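Local coordinates for outer membrane protein YopM (Yersinia pestis, PDB 1JL5), which acts as a leucine-rich-repeat effector of the plague bacillus, probably altering host cell physiology to promote bacterial survival in host tissues, at residues Trp43-Trp46 with Glu47-Pro51. Numbering follows the deposited sequence.
Sequences WSEW and ERNAP
Glu45 and Arg48, three residues apart on one helix, form a salt bridge of 3.0 Å between OE1 of Glu45 and NH1 of Arg48. The carboxylate oxygen arrives at the guanidinium edge, close to its plane, although the two planes are turned 38° apart. Glu45 places CG anti to its own N (chi1 -176°) and then bends at chi2, and this bent chain meets the chain of Arg48, which runs extended from CG to NE; the two side chains cross at about a right angle. The backbone beneath is helical, with Glu47 N donating to Trp43 O at 2.6 Å and Arg48 N to Ser44 O, both i to i-4 bonds, the second less certain because the carbonyl oxygen of Ser44 is crowded in the model. At Asn49 the pattern frays: its N reaches Glu45 O at 2.9 Å with an N-H...O angle of only 133°, and shares a second, weak bond with Trp46 O. Next, Ala50 N bonds to Glu47 O at 3.0 Å, an i to i-3 bond as in a closing helical turn. This is the C-terminal end of helix 36-48, the first of two helices that precede the parallel strands of the leucine-rich-repeat solenoid. Trp46 O also accepts a bond from Arg58 of helix 58-71, which ties this terminus to the second helix. Ser44 packs its CB against NH2 of Arg48 at 3.5 Å, while the carbonyl carbon of Ser44 lies over one guanidinium face; Ser44 OG is bonded to Tyr40 O, one turn back. On the buried side of the helix, Trp43 and Trp46 pack on Pro87, and their NE1 atoms bond to Glu88 O and Ser85 OG, respectively, while Arg58 makes a cation-pi contact with Trp46.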
ATOM      1  N   TRP A  43     -13.949  41.044  22.126  1.00 23.63           N
ATOM      2  CA  TRP A  43     -13.735  39.614  21.998  1.00 25.73           C
ATOM      3  C   TRP A  43     -14.977  38.795  22.291  1.00 27.05           C
ATOM      4  O   TRP A  43     -15.247  37.808  21.609  1.00 27.43           O
ATOM      5  CB  TRP A  43     -12.583  39.184  22.899  1.00 22.99           C
ATOM      6  CG  TRP A  43     -11.310  39.836  22.489  1.00 20.95           C
ATOM      7  CD1 TRP A  43     -11.009  40.321  21.250  1.00 19.42           C
ATOM      8  CD2 TRP A  43     -10.150  40.047  23.296  1.00 19.51           C
ATOM      9  NE1 TRP A  43      -9.734  40.818  21.234  1.00 21.31           N
ATOM     10  CE2 TRP A  43      -9.181  40.663  22.476  1.00 21.76           C
ATOM     11  CE3 TRP A  43      -9.831  39.773  24.628  1.00 20.56           C
ATOM     12  CZ2 TRP A  43      -7.914  41.011  22.947  1.00 20.96           C
ATOM     13  CZ3 TRP A  43      -8.572  40.119  25.096  1.00 20.44           C
ATOM     14  CH2 TRP A  43      -7.629  40.731  24.257  1.00 20.92           C
ATOM     15  N   SER A  44     -15.737  39.201  23.301  1.00 27.71           N
ATOM     16  CA  SER A  44     -16.952  38.483  23.633  1.00 27.39           C
ATOM     17  C   SER A  44     -17.956  38.674  22.516  1.00 27.51           C
ATOM     18  O   SER A  44     -18.730  37.774  22.214  1.00 29.89           O
ATOM     19  CB  SER A  44     -17.519  38.982  24.957  1.00 26.26           C
ATOM     20  OG  SER A  44     -16.645  38.604  26.009  1.00 27.11           O
ATOM     21  N   GLU A  45     -17.936  39.848  21.895  1.00 28.40           N
ATOM     22  CA  GLU A  45     -18.852  40.127  20.798  1.00 30.19           C
ATOM     23  C   GLU A  45     -18.451  39.210  19.651  1.00 29.57           C
ATOM     24  O   GLU A  45     -19.287  38.572  19.012  1.00 29.23           O
ATOM     25  CB  GLU A  45     -18.733  41.588  20.372  1.00 33.33           C
ATOM     26  CG  GLU A  45     -19.715  42.014  19.291  1.00 41.60           C
ATOM     27  CD  GLU A  45     -21.154  41.651  19.629  1.00 47.85           C
ATOM     28  OE1 GLU A  45     -21.531  41.725  20.820  1.00 49.19           O
ATOM     29  OE2 GLU A  45     -21.912  41.302  18.696  1.00 52.37           O
ATOM     30  N   TRP A  46     -17.151  39.157  19.398  1.00 28.00           N
ATOM     31  CA  TRP A  46     -16.620  38.314  18.347  1.00 28.29           C
ATOM     32  C   TRP A  46     -17.004  36.877  18.680  1.00 28.13           C
ATOM     33  O   TRP A  46     -17.458  36.127  17.823  1.00 27.54           O
ATOM     34  CB  TRP A  46     -15.106  38.454  18.297  1.00 26.93           C
ATOM     35  CG  TRP A  46     -14.448  37.412  17.481  1.00 27.15           C
ATOM     36  CD1 TRP A  46     -14.395  37.341  16.119  1.00 25.26           C
ATOM     37  CD2 TRP A  46     -13.744  36.276  17.973  1.00 26.57           C
ATOM     38  NE1 TRP A  46     -13.699  36.228  15.733  1.00 25.82           N
ATOM     39  CE2 TRP A  46     -13.288  35.552  16.853  1.00 25.48           C
ATOM     40  CE3 TRP A  46     -13.454  35.794  19.257  1.00 26.86           C
ATOM     41  CZ2 TRP A  46     -12.552  34.374  16.975  1.00 24.47           C
ATOM     42  CZ3 TRP A  46     -12.719  34.621  19.379  1.00 25.73           C
ATOM     43  CH2 TRP A  46     -12.281  33.924  18.242  1.00 26.41           C
ATOM     44  N   GLU A  47     -16.831  36.503  19.938  1.00 28.54           N
ATOM     45  CA  GLU A  47     -17.174  35.162  20.356  1.00 32.07           C
ATOM     46  C   GLU A  47     -18.634  34.855  20.060  1.00 33.67           C
ATOM     47  O   GLU A  47     -18.946  33.797  19.517  1.00 34.08           O
ATOM     48  CB  GLU A  47     -16.926  34.996  21.843  1.00 31.68           C
ATOM     49  CG  GLU A  47     -17.138  33.586  22.320  1.00 34.06           C
ATOM     50  CD  GLU A  47     -16.931  33.472  23.798  1.00 35.58           C
ATOM     51  OE1 GLU A  47     -16.145  34.271  24.342  1.00 37.43           O
ATOM     52  OE2 GLU A  47     -17.541  32.580  24.419  1.00 40.36           O
ATOM     53  N   ARG A  48     -19.522  35.780  20.420  1.00 34.98           N
ATOM     54  CA  ARG A  48     -20.956  35.602  20.197  1.00 36.87           C
ATOM     55  C   ARG A  48     -21.272  35.506  18.718  1.00 36.52           C
ATOM     56  O   ARG A  48     -22.275  34.910  18.332  1.00 37.66           O
ATOM     57  CB  ARG A  48     -21.759  36.772  20.780  1.00 38.64           C
ATOM     58  CG  ARG A  48     -21.462  37.087  22.225  1.00 43.89           C
ATOM     59  CD  ARG A  48     -22.465  38.059  22.829  1.00 47.98           C
ATOM     60  NE  ARG A  48     -22.028  38.503  24.150  1.00 51.28           N
ATOM     61  CZ  ARG A  48     -21.203  39.525  24.358  1.00 52.85           C
ATOM     62  NH1 ARG A  48     -20.734  40.221  23.329  1.00 51.71           N
ATOM     63  NH2 ARG A  48     -20.833  39.841  25.593  1.00 53.73           N
ATOM     64  N   ASN A  49     -20.428  36.108  17.890  1.00 35.90           N
ATOM     65  CA  ASN A  49     -20.654  36.090  16.455  1.00 37.50           C
ATOM     66  C   ASN A  49     -20.149  34.817  15.825  1.00 37.25           C
ATOM     67  O   ASN A  49     -20.178  34.665  14.606  1.00 37.64           O
ATOM     68  CB  ASN A  49     -19.983  37.283  15.784  1.00 39.29           C
ATOM     69  CG  ASN A  49     -20.577  38.591  16.223  1.00 42.06           C
ATOM     70  OD1 ASN A  49     -21.723  38.644  16.664  1.00 43.91           O
ATOM     71  ND2 ASN A  49     -19.807  39.665  16.093  1.00 44.13           N
ATOM     72  N   ALA A  50     -19.670  33.904  16.658  1.00 37.11           N
ATOM     73  CA  ALA A  50     -19.180  32.641  16.147  1.00 38.36           C
ATOM     74  C   ALA A  50     -20.297  32.019  15.328  1.00 39.18           C
ATOM     75  O   ALA A  50     -21.399  31.805  15.833  1.00 39.97           O
ATOM     76  CB  ALA A  50     -18.816  31.730  17.285  1.00 36.70           C
ATOM     77  N   PRO A  51     -20.038  31.745  14.041  1.00 40.60           N
ATOM     78  CA  PRO A  51     -21.087  31.138  13.220  1.00 40.60           C
ATOM     79  C   PRO A  51     -21.593  29.911  13.963  1.00 41.33           C
ATOM     80  O   PRO A  51     -20.825  29.003  14.271  1.00 41.72           O
ATOM     81  CB  PRO A  51     -20.348  30.783  11.939  1.00 40.98           C
ATOM     82  CG  PRO A  51     -19.336  31.888  11.838  1.00 42.07           C
ATOM     83  CD  PRO A  51     -18.816  31.975  13.253  1.00 40.45           C
TER